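Local coordinates for protein malic enzyme (Entamoeba histolytica, PDB 3NV9) that probably catalyses the NAD(P)-dependent oxidative decarboxylation of malate to pyruvate, as malic enzymes do, and has a Rossmann-type dinucleotide-binding domain, at residues 221-226 against 249-254; 208-213 against 320-325; 189-194 against 376-381; 312-317 against 339-344. All blocks are in the same frame, centred on the assembly; numbering follows the deposited sequence.

Contact 1 (221-226 against 249-254); sequences RMVFIG and VMFDSK. With SO4 (sulfate ion), chain G.
Backbone bonds of Phe224 and Phe251 join two neighbouring parallel strands, 222-225 and 249-252, whose axes run 4.7 Å apart. Phe224 N donates to Val249 O over 2.7 Å, and Phe251 N returns the bond to Phe224 O at 2.8 Å, with an N-H...O angle of 164°. Val249 N to Met222 O and Gly226 N to Phe251 O extend the pattern at its two ends. Met250 can be followed outward from the backbone. Its CB lies 4.1 Å from Phe224 CB on the same face of the sheet. CG stands anti to the backbone N (chi1 174°), which carries the chain along the strand to 3.7 Å from Gly226 O, and SD stays beside that oxygen at 3.6 Å before the methyl turns off at chi3. Leu235 and Thr232 of helix 229-240 pack against this side chain. Val223, Val249 and Phe251 occupy the other face, where Val223 CG1 comes within 3.8 Å of Phe251 CE1 and Ala291 of helix 288-292 touches both residues. A sulfate, probably from the crystallisation liquor, sits near Gly226 and Asp252, with a weak bond from Ser253 N. Strand 222-225, helix 229-240 and strand 248-252 form the right-handed beta-alpha-beta crossover that opens a Rossmann fold.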
# COMPACT_ATOMS: atom_id res chain seq x y z
N ARG A 221 -0.82 -44.23 -7.10
CA ARG A 221 -0.04 -44.13 -5.90
C ARG A 221 0.74 -42.81 -5.93
O ARG A 221 1.53 -42.52 -6.85
CB ARG A 221 0.90 -45.36 -5.78
CG ARG A 221 0.19 -46.73 -5.48
CD ARG A 221 1.28 -47.81 -5.10
NE ARG A 221 1.99 -47.32 -3.92
CZ ARG A 221 3.27 -46.92 -3.89
NH1 ARG A 221 4.05 -46.99 -4.96
NH2 ARG A 221 3.75 -46.42 -2.77
N MET A 222 0.55 -42.01 -4.89
CA MET A 222 1.20 -40.71 -4.82
C MET A 222 2.11 -40.59 -3.59
O MET A 222 1.64 -40.83 -2.47
CB MET A 222 0.13 -39.64 -4.82
CG MET A 222 -0.74 -39.69 -6.08
SD MET A 222 -1.86 -38.32 -5.99
CE MET A 222 -3.07 -38.78 -7.28
N VAL A 223 3.39 -40.24 -3.82
CA VAL A 223 4.34 -39.95 -2.73
C VAL A 223 4.65 -38.43 -2.59
O VAL A 223 5.14 -37.81 -3.53
CB VAL A 223 5.68 -40.68 -2.94
CG1 VAL A 223 6.67 -40.38 -1.75
CG2 VAL A 223 5.46 -42.18 -3.12
N PHE A 224 4.40 -37.86 -1.40
CA PHE A 224 4.69 -36.48 -1.10
C PHE A 224 5.97 -36.27 -0.25
O PHE A 224 6.03 -36.75 0.87
CB PHE A 224 3.51 -35.85 -0.39
CG PHE A 224 2.28 -35.75 -1.25
CD1 PHE A 224 1.48 -36.88 -1.48
CD2 PHE A 224 1.88 -34.53 -1.80
CE1 PHE A 224 0.29 -36.79 -2.28
CE2 PHE A 224 0.70 -34.41 -2.59
CZ PHE A 224 -0.09 -35.55 -2.85
N ILE A 225 6.98 -35.61 -0.82
CA ILE A 225 8.26 -35.39 -0.12
C ILE A 225 8.19 -34.01 0.54
O ILE A 225 8.22 -32.96 -0.17
CB ILE A 225 9.52 -35.40 -1.04
CG1 ILE A 225 9.52 -36.57 -2.05
CG2 ILE A 225 10.84 -35.29 -0.22
CD1 ILE A 225 9.59 -37.91 -1.49
N GLY A 226 8.01 -34.02 1.87
CA GLY A 226 7.91 -32.79 2.66
C GLY A 226 6.53 -32.67 3.27
O GLY A 226 5.54 -32.97 2.61
N VAL A 249 1.43 -41.58 0.36
CA VAL A 249 2.32 -41.42 1.50
C VAL A 249 2.92 -40.01 1.54
O VAL A 249 3.54 -39.59 0.54
CB VAL A 249 3.60 -42.30 1.42
CG1 VAL A 249 4.13 -42.58 2.82
CG2 VAL A 249 3.44 -43.51 0.56
N MET A 250 2.83 -39.33 2.68
CA MET A 250 3.67 -38.15 2.94
C MET A 250 4.95 -38.39 3.83
O MET A 250 4.89 -39.12 4.82
CB MET A 250 2.81 -37.03 3.49
CG MET A 250 3.55 -35.82 3.94
SD MET A 250 2.47 -34.40 3.78
CE MET A 250 1.63 -34.26 5.31
N PHE A 251 6.09 -37.77 3.50
CA PHE A 251 7.28 -37.83 4.39
C PHE A 251 7.65 -36.47 4.99
O PHE A 251 7.63 -35.44 4.30
CB PHE A 251 8.50 -38.41 3.70
CG PHE A 251 8.35 -39.84 3.26
CD1 PHE A 251 7.52 -40.18 2.16
CD2 PHE A 251 9.06 -40.88 3.91
CE1 PHE A 251 7.39 -41.53 1.75
CE2 PHE A 251 8.95 -42.25 3.48
CZ PHE A 251 8.11 -42.57 2.42
N ASP A 252 7.97 -36.45 6.29
CA ASP A 252 8.62 -35.28 6.88
C ASP A 252 10.13 -35.58 7.09
O ASP A 252 10.64 -36.56 6.52
CB ASP A 252 7.89 -34.85 8.14
CG ASP A 252 8.04 -35.82 9.26
OD1 ASP A 252 8.79 -36.79 9.06
OD2 ASP A 252 7.41 -35.61 10.31
N SER A 253 10.83 -34.74 7.86
CA SER A 253 12.29 -34.95 8.10
C SER A 253 12.64 -36.31 8.75
O SER A 253 13.67 -36.92 8.44
CB SER A 253 12.91 -33.81 8.91
OG SER A 253 12.14 -33.46 10.07
N LYS A 254 11.73 -36.77 9.61
CA LYS A 254 11.91 -37.94 10.45
C LYS A 254 11.33 -39.25 9.88
O LYS A 254 11.28 -40.24 10.60
CB LYS A 254 11.22 -37.70 11.80
CG LYS A 254 11.38 -36.29 12.36
CD LYS A 254 11.57 -36.32 13.88
CE LYS A 254 12.51 -35.21 14.35
NZ LYS A 254 13.75 -35.13 13.49
S SO4 G . 9.08 -31.36 6.86
O1 SO4 G . 9.49 -32.30 5.80
O2 SO4 G . 7.74 -31.60 7.41
O3 SO4 G . 10.01 -31.39 8.03
O4 SO4 G . 8.98 -30.06 6.21

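Contact 2 (208-213 against 320-325); sequences NALKLV and KPIVFC
Ala209 turns its methyl directly onto Ile322, and the last turns of helix 193-213 thereby lie on strand 322-325. The short helical and strand segments run nearly antiparallel, at 156°, with their axes 10.2 Å apart. Ala209 CB is 3.7 Å from Ile322 CD1, and the end of the Phe324 ring reaches this methyl more loosely, with CZ 4.4 Å from Ala209 CB. Leu210 follows at the flank: its CD2 reaches the same Ile322 CD1 at 4.0 Å, the two side chains crossing at about a right angle. One turn beyond Ala209, Val213 divides its branches. CG2, held between the backbone N and the carbonyl carbon, meets Ile322 CD1 at 3.9 Å, while CG1 lies 3.8 Å from Lys320 CB and close to Lys320 O. The lysine chain slides past the valine in the opposite direction, and its charged end makes a cation-pi contact with Tyr344. Ile322 CD1 is therefore touched by Ala209, Leu210 and Val213, in a largely apolar interface. Ile345 of the adjacent strand 345-348 also touches Ala209 and Val213, so the helix spans two strands. A helix laid against the parallel strands of the sheet in this way is the layered alpha/beta architecture of the Rossmann fold.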
# COMPACT_ATOMS: atom_id res chain seq x y z
N ASN A 208 -4.23 -32.35 -15.50
CA ASN A 208 -3.79 -32.51 -16.89
C ASN A 208 -2.72 -33.56 -17.14
O ASN A 208 -2.79 -34.32 -18.12
CB ASN A 208 -3.37 -31.19 -17.47
CG ASN A 208 -4.55 -30.35 -17.78
OD1 ASN A 208 -5.64 -30.88 -17.95
ND2 ASN A 208 -4.38 -29.04 -17.85
N ALA A 209 -1.73 -33.61 -16.24
CA ALA A 209 -0.75 -34.69 -16.17
C ALA A 209 -1.45 -36.06 -16.17
O ALA A 209 -1.11 -36.92 -16.96
CB ALA A 209 0.17 -34.51 -14.94
N LEU A 210 -2.45 -36.24 -15.32
CA LEU A 210 -3.21 -37.49 -15.31
C LEU A 210 -3.91 -37.81 -16.63
O LEU A 210 -3.90 -38.97 -17.06
CB LEU A 210 -4.18 -37.58 -14.14
CG LEU A 210 -3.53 -37.74 -12.77
CD1 LEU A 210 -4.62 -37.75 -11.78
CD2 LEU A 210 -2.68 -39.01 -12.57
N LYS A 211 -4.50 -36.80 -17.28
CA LYS A 211 -5.09 -37.01 -18.60
C LYS A 211 -4.03 -37.47 -19.58
O LYS A 211 -4.25 -38.41 -20.33
CB LYS A 211 -5.75 -35.73 -19.12
CG LYS A 211 -7.19 -35.60 -18.69
CD LYS A 211 -7.65 -34.17 -18.63
CE LYS A 211 -9.03 -34.06 -17.96
NZ LYS A 211 -10.09 -34.30 -18.97
N LEU A 212 -2.89 -36.79 -19.59
CA LEU A 212 -1.82 -37.16 -20.51
C LEU A 212 -1.34 -38.60 -20.36
O LEU A 212 -1.01 -39.21 -21.35
CB LEU A 212 -0.63 -36.21 -20.42
CG LEU A 212 -0.96 -34.86 -21.06
CD1 LEU A 212 -0.11 -33.67 -20.53
CD2 LEU A 212 -0.90 -35.03 -22.59
N VAL A 213 -1.28 -39.13 -19.13
CA VAL A 213 -0.71 -40.46 -18.89
C VAL A 213 -1.79 -41.55 -18.88
O VAL A 213 -1.52 -42.72 -18.64
CB VAL A 213 0.19 -40.55 -17.57
CG1 VAL A 213 1.41 -39.55 -17.63
CG2 VAL A 213 -0.62 -40.36 -16.30
N LYS A 320 5.37 -44.01 -16.93
CA LYS A 320 5.19 -42.56 -17.18
C LYS A 320 5.14 -41.71 -15.88
O LYS A 320 4.10 -41.09 -15.51
CB LYS A 320 4.02 -42.31 -18.16
CG LYS A 320 4.27 -42.80 -19.62
CD LYS A 320 3.07 -42.46 -20.53
CE LYS A 320 3.32 -42.78 -22.00
NZ LYS A 320 3.48 -44.23 -22.36
N PRO A 321 6.26 -41.69 -15.16
CA PRO A 321 6.22 -40.94 -13.92
C PRO A 321 5.89 -39.41 -14.07
O PRO A 321 6.41 -38.72 -14.96
CB PRO A 321 7.63 -41.11 -13.37
CG PRO A 321 8.18 -42.32 -14.07
CD PRO A 321 7.55 -42.32 -15.40
N ILE A 322 5.03 -38.94 -13.18
CA ILE A 322 4.76 -37.55 -13.00
C ILE A 322 5.56 -37.09 -11.78
O ILE A 322 5.32 -37.59 -10.69
CB ILE A 322 3.29 -37.36 -12.73
CG1 ILE A 322 2.50 -37.63 -14.01
CG2 ILE A 322 3.00 -35.97 -12.21
CD1 ILE A 322 1.02 -37.86 -13.72
N VAL A 323 6.47 -36.13 -11.97
CA VAL A 323 7.30 -35.62 -10.87
C VAL A 323 7.17 -34.10 -10.73
O VAL A 323 7.53 -33.40 -11.64
CB VAL A 323 8.77 -35.94 -11.13
CG1 VAL A 323 9.66 -35.39 -10.04
CG2 VAL A 323 8.98 -37.52 -11.36
N PHE A 324 6.65 -33.60 -9.59
CA PHE A 324 6.67 -32.16 -9.33
C PHE A 324 7.76 -31.80 -8.32
O PHE A 324 7.72 -32.25 -7.20
CB PHE A 324 5.30 -31.64 -8.88
CG PHE A 324 4.20 -31.81 -9.92
CD1 PHE A 324 4.47 -32.20 -11.25
CD2 PHE A 324 2.87 -31.50 -9.58
CE1 PHE A 324 3.43 -32.31 -12.18
CE2 PHE A 324 1.82 -31.61 -10.51
CZ PHE A 324 2.10 -32.04 -11.80
N CYS A 325 8.72 -30.99 -8.74
CA CYS A 325 9.82 -30.53 -7.88
C CYS A 325 9.76 -29.01 -7.82
O CYS A 325 10.39 -28.33 -8.63
CB CYS A 325 11.14 -30.94 -8.50
SG CYS A 325 11.47 -32.67 -8.38

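Contact 3 (189-194 against 376-381); sequences PVWHDD and RKITDN. With SO4 (sulfate ion), chain C; SO4 (sulfate ion), chain I.
Ile378, Pro189 and Trp191 have the most surface buried here, and Ile378 meets both of the others. Its CG1 comes to 3.7 Å from Trp191 CB and continues close to the indole at CG and CD2, while CG2 lies 3.8 Å from Trp191 CE3. Trp191 CG is set between its own backbone N and carbonyl carbon (chi1 87°), a torsion that brings the indole up to Ile378; Leu367 of helix 363-372 packs on the indole too. Pro189 CB lies 4.2 Å from Ile378 CD1 and faces the backbone of the other segment, 3.6 Å from Arg376 O; its CA makes a CA-H...O contact with that oxygen at 3.2 Å. Beyond Pro189, waters lie between the two backbones. One accepts from Ile378 N at 2.9 Å; a second accepts from Val190 N and lies 2.8 Å from Arg376 O, to which it can donate. Farther out, Arg376 NH1 binds a sulfate in a nearly straight bond, and Asp380 N, at the start of helix 380-396, holds another. Apolar side chains thus pack the inner part, waters mediate between backbone polar groups, and the two sulfates, probably from the crystallisation liquor, are consistent with a cationic guanidinium and helix-start donors at the margin.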
# COMPACT_ATOMS: atom_id res chain seq x y z
N PRO A 189 -11.98 -11.65 3.73
CA PRO A 189 -11.32 -12.93 3.52
C PRO A 189 -9.80 -12.89 3.76
O PRO A 189 -9.10 -12.01 3.23
CB PRO A 189 -11.58 -13.22 2.02
CG PRO A 189 -11.77 -11.90 1.42
CD PRO A 189 -12.56 -11.13 2.48
N VAL A 190 -9.33 -13.88 4.53
CA VAL A 190 -7.92 -14.11 4.81
C VAL A 190 -7.54 -15.52 4.40
O VAL A 190 -8.22 -16.49 4.76
CB VAL A 190 -7.60 -13.90 6.33
CG1 VAL A 190 -6.09 -14.16 6.65
CG2 VAL A 190 -7.98 -12.52 6.71
N TRP A 191 -6.45 -15.64 3.67
CA TRP A 191 -6.02 -16.95 3.21
C TRP A 191 -4.50 -16.91 3.17
O TRP A 191 -3.92 -15.85 3.34
CB TRP A 191 -6.67 -17.29 1.85
CG TRP A 191 -5.94 -16.82 0.65
CD1 TRP A 191 -5.37 -15.59 0.47
CD2 TRP A 191 -5.71 -17.55 -0.58
NE1 TRP A 191 -4.79 -15.52 -0.79
CE2 TRP A 191 -4.97 -16.71 -1.44
CE3 TRP A 191 -6.04 -18.84 -1.03
CZ2 TRP A 191 -4.57 -17.12 -2.72
CZ3 TRP A 191 -5.65 -19.25 -2.31
CH2 TRP A 191 -4.93 -18.39 -3.13
N HIS A 192 -3.87 -18.05 2.97
CA HIS A 192 -2.43 -18.15 2.97
C HIS A 192 -2.06 -18.77 1.59
O HIS A 192 -2.38 -19.91 1.28
CB HIS A 192 -1.99 -18.93 4.24
CG HIS A 192 -0.52 -19.26 4.31
ND1 HIS A 192 0.45 -18.57 3.62
CD2 HIS A 192 0.15 -20.17 5.05
CE1 HIS A 192 1.65 -19.08 3.88
NE2 HIS A 192 1.49 -20.05 4.75
N ASP A 193 -1.46 -17.94 0.72
CA ASP A 193 -1.21 -18.29 -0.67
C ASP A 193 -0.44 -19.60 -0.73
O ASP A 193 -0.78 -20.48 -1.50
CB ASP A 193 -0.41 -17.15 -1.32
CG ASP A 193 -0.34 -17.23 -2.86
OD1 ASP A 193 -1.08 -18.03 -3.48
OD2 ASP A 193 0.52 -16.50 -3.44
N ASP A 194 0.60 -19.75 0.10
CA ASP A 194 1.35 -21.03 0.14
C ASP A 194 0.52 -22.27 0.52
O ASP A 194 0.95 -23.38 0.25
CB ASP A 194 2.51 -20.94 1.10
CG ASP A 194 3.41 -19.84 0.75
OD1 ASP A 194 4.29 -20.06 -0.11
OD2 ASP A 194 3.22 -18.76 1.33
N ARG A 376 -16.41 -14.35 2.14
CA ARG A 376 -15.99 -14.20 3.53
C ARG A 376 -14.71 -14.96 3.77
O ARG A 376 -13.87 -14.51 4.54
CB ARG A 376 -17.08 -14.73 4.48
CG ARG A 376 -18.37 -13.89 4.50
CD ARG A 376 -19.38 -14.64 5.42
NE ARG A 376 -20.76 -14.27 5.20
CZ ARG A 376 -21.36 -13.22 5.77
NH1 ARG A 376 -20.67 -12.42 6.59
NH2 ARG A 376 -22.65 -12.98 5.52
N LYS A 377 -14.54 -16.09 3.10
CA LYS A 377 -13.40 -16.99 3.33
C LYS A 377 -13.00 -17.54 1.97
O LYS A 377 -13.86 -17.58 1.09
CB LYS A 377 -13.87 -18.20 4.16
CG LYS A 377 -14.09 -17.92 5.65
CD LYS A 377 -15.14 -18.89 6.35
CE LYS A 377 -15.17 -20.30 5.72
NZ LYS A 377 -16.19 -21.15 6.40
N ILE A 378 -11.74 -17.99 1.80
CA ILE A 378 -11.41 -18.76 0.62
C ILE A 378 -11.58 -20.19 1.03
O ILE A 378 -10.80 -20.71 1.83
CB ILE A 378 -9.95 -18.56 0.02
CG1 ILE A 378 -9.58 -17.10 -0.35
CG2 ILE A 378 -9.79 -19.36 -1.22
CD1 ILE A 378 -10.67 -16.20 -0.87
N THR A 379 -12.59 -20.87 0.46
CA THR A 379 -12.83 -22.28 0.87
C THR A 379 -11.98 -23.17 0.01
O THR A 379 -11.48 -22.72 -1.01
CB THR A 379 -14.29 -22.69 0.68
OG1 THR A 379 -14.59 -22.60 -0.71
CG2 THR A 379 -15.20 -21.76 1.48
N ASP A 380 -11.84 -24.43 0.42
CA ASP A 380 -11.13 -25.44 -0.36
C ASP A 380 -11.87 -25.66 -1.70
O ASP A 380 -11.26 -25.82 -2.74
CB ASP A 380 -10.99 -26.76 0.40
CG ASP A 380 -9.94 -26.72 1.52
OD1 ASP A 380 -9.28 -25.66 1.71
OD2 ASP A 380 -9.77 -27.77 2.23
N ASN A 381 -13.19 -25.63 -1.67
CA ASN A 381 -13.95 -25.79 -2.89
C ASN A 381 -13.60 -24.72 -3.93
O ASN A 381 -13.43 -25.02 -5.11
CB ASN A 381 -15.43 -25.80 -2.57
CG ASN A 381 -15.85 -27.09 -1.87
OD1 ASN A 381 -15.09 -28.06 -1.81
ND2 ASN A 381 -17.08 -27.12 -1.34
S SO4 C . -13.48 -24.64 4.41
O1 SO4 C . -14.49 -25.62 4.71
O2 SO4 C . -14.13 -23.33 4.33
O3 SO4 C . -12.48 -24.63 5.47
O4 SO4 C . -12.77 -25.04 3.22
S SO4 I . -21.85 -9.44 6.53
O1 SO4 I . -22.44 -10.32 5.52
O2 SO4 I . -22.64 -8.20 6.55
O3 SO4 I . -21.89 -10.08 7.84
O4 SO4 I . -20.46 -9.12 6.23
O HOH W 1 -9.89 -18.26 4.05
O HOH W 2 -11.70 -14.54 6.34

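Contact 4 (312-317 against 339-344); sequences EWIKSM and KEAGAY
Ala341 O points at the backbone of Lys315, and the two CA atoms of this pair are 5.2 Å apart. The approach brings together the ends of two helices. Residues 312-315 belong to helix 311-315, near whose end Met317 N bonds to Ile314 O at 2.9 Å. Helix 335-340 ends in a Schellman motif in which Gly342 takes positive phi (111°) and its N bonds back to Lys339 O, so that the chain swings across the flank of the other helix. Lys315 CA then makes a CA-H...O contact with Ala341 O at 3.4 Å. Among the side chains Ile314 does most of the touching. Its CG2 branch, placed anti to the backbone N, lies 3.6 Å from Ala341 O, 3.9 Å from Ala341 CB and 4.1 Å from Ala343 CB, and so fits against the turn between these two small residues. Lys315 adds its CB beside Ala341 O, after which its chain bends off. Ser316 OG donates locally to Trp313 O at 2.8 Å. Strand 322-325 lies against the pair, its Val323 touching Ile314, Met317 and Ala343, while Ala338 of helix 335-340 touches Ile314 and Ala343, and Trp313 turns to helix 288-292.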
# COMPACT_ATOMS: atom_id res chain seq x y z
N GLU A 312 17.30 -42.12 -8.54
CA GLU A 312 16.99 -43.52 -8.28
C GLU A 312 15.53 -43.70 -7.82
O GLU A 312 14.90 -44.67 -8.17
CB GLU A 312 17.98 -44.15 -7.29
CG GLU A 312 17.67 -43.82 -5.84
CD GLU A 312 18.30 -44.79 -4.84
OE1 GLU A 312 18.60 -45.94 -5.26
OE2 GLU A 312 18.49 -44.41 -3.64
N TRP A 313 15.01 -42.78 -7.02
CA TRP A 313 13.58 -42.84 -6.66
C TRP A 313 12.71 -42.83 -7.93
O TRP A 313 11.78 -43.63 -8.05
CB TRP A 313 13.18 -41.65 -5.81
CG TRP A 313 13.86 -41.59 -4.50
CD1 TRP A 313 14.60 -42.58 -3.88
CD2 TRP A 313 13.84 -40.49 -3.60
NE1 TRP A 313 15.05 -42.14 -2.66
CE2 TRP A 313 14.58 -40.88 -2.45
CE3 TRP A 313 13.27 -39.21 -3.64
CZ2 TRP A 313 14.78 -40.01 -1.35
CZ3 TRP A 313 13.46 -38.35 -2.55
CH2 TRP A 313 14.22 -38.75 -1.43
N ILE A 314 13.07 -41.95 -8.87
CA ILE A 314 12.30 -41.68 -10.09
C ILE A 314 12.31 -42.92 -10.99
O ILE A 314 11.26 -43.38 -11.44
CB ILE A 314 12.84 -40.38 -10.81
CG1 ILE A 314 12.43 -39.13 -10.01
CG2 ILE A 314 12.34 -40.26 -12.21
CD1 ILE A 314 13.00 -37.79 -10.54
N LYS A 315 13.52 -43.44 -11.23
CA LYS A 315 13.80 -44.63 -11.99
C LYS A 315 12.96 -45.81 -11.51
O LYS A 315 12.59 -46.65 -12.28
CB LYS A 315 15.30 -44.92 -11.86
CG LYS A 315 15.86 -45.97 -12.76
CD LYS A 315 17.41 -45.91 -12.77
CE LYS A 315 18.08 -46.91 -11.78
NZ LYS A 315 18.15 -48.32 -12.34
N SER A 316 12.67 -45.88 -10.21
CA SER A 316 11.92 -47.00 -9.65
C SER A 316 10.40 -46.82 -9.78
O SER A 316 9.64 -47.73 -9.52
CB SER A 316 12.29 -47.24 -8.19
OG SER A 316 11.64 -46.33 -7.32
N MET A 317 9.96 -45.62 -10.17
CA MET A 317 8.53 -45.36 -10.32
C MET A 317 7.91 -46.16 -11.47
O MET A 317 8.62 -46.77 -12.26
CB MET A 317 8.30 -43.85 -10.49
CG MET A 317 8.58 -43.06 -9.22
SD MET A 317 7.92 -41.39 -9.32
CE MET A 317 9.04 -40.77 -10.51
N LYS A 339 14.23 -36.24 -16.31
CA LYS A 339 13.95 -36.88 -17.62
C LYS A 339 14.91 -38.06 -17.90
O LYS A 339 14.48 -39.14 -18.31
CB LYS A 339 14.00 -35.84 -18.75
CG LYS A 339 12.76 -34.93 -18.83
CD LYS A 339 11.60 -35.56 -19.63
CE LYS A 339 10.26 -34.84 -19.35
NZ LYS A 339 10.18 -33.55 -20.12
N GLU A 340 16.20 -37.84 -17.66
CA GLU A 340 17.23 -38.84 -17.87
C GLU A 340 16.90 -40.04 -17.03
O GLU A 340 17.17 -41.13 -17.43
CB GLU A 340 18.57 -38.30 -17.40
CG GLU A 340 19.33 -37.55 -18.46
CD GLU A 340 20.64 -36.94 -17.97
OE1 GLU A 340 20.87 -36.84 -16.70
OE2 GLU A 340 21.42 -36.55 -18.88
N ALA A 341 16.34 -39.82 -15.85
CA ALA A 341 15.95 -40.91 -14.96
C ALA A 341 14.57 -41.57 -15.26
O ALA A 341 14.13 -42.42 -14.51
CB ALA A 341 16.00 -40.44 -13.51
N GLY A 342 13.88 -41.11 -16.31
CA GLY A 342 12.66 -41.77 -16.79
C GLY A 342 11.35 -41.02 -16.59
O GLY A 342 10.29 -41.55 -16.91
N ALA A 343 11.41 -39.79 -16.09
CA ALA A 343 10.19 -39.04 -15.78
C ALA A 343 9.52 -38.65 -17.09
O ALA A 343 10.20 -38.28 -18.05
CB ALA A 343 10.49 -37.82 -14.94
N TYR A 344 8.21 -38.76 -17.13
CA TYR A 344 7.49 -38.45 -18.35
C TYR A 344 7.05 -36.97 -18.39
O TYR A 344 7.14 -36.29 -19.44
CB TYR A 344 6.30 -39.38 -18.47
CG TYR A 344 5.57 -39.25 -19.76
CD1 TYR A 344 6.17 -39.55 -20.98
CD2 TYR A 344 4.27 -38.82 -19.76
CE1 TYR A 344 5.45 -39.43 -22.17
CE2 TYR A 344 3.55 -38.72 -20.92
CZ TYR A 344 4.13 -39.01 -22.11
OH TYR A 344 3.36 -38.85 -23.23

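Contacts 1, 2 and 4 belong to one sheet-and-helix domain: contact 1 pairs two strands, contact 2 lays helix 193-213 on strand 322-325, and contact 4 joins helices that precede and follow that strand. Contacts 2 and 4, with centres about 12 Å apart, meet directly through Pro321 O and Tyr344 N, 2.8 Å apart, a probable hydrogen bond. Contact 1 reaches contact 4 through Ile225 CD1 and Trp313 CZ3, 4.0 Å apart. Contact 3 lies about 27 Å from contact 2, centre to centre, yet uses the opposite end of the same helix 193-213. The sodium ion, bound at Thr348, Arg350 and Pro354, lies about 9 Å from the Phe324 side chain of contact 2.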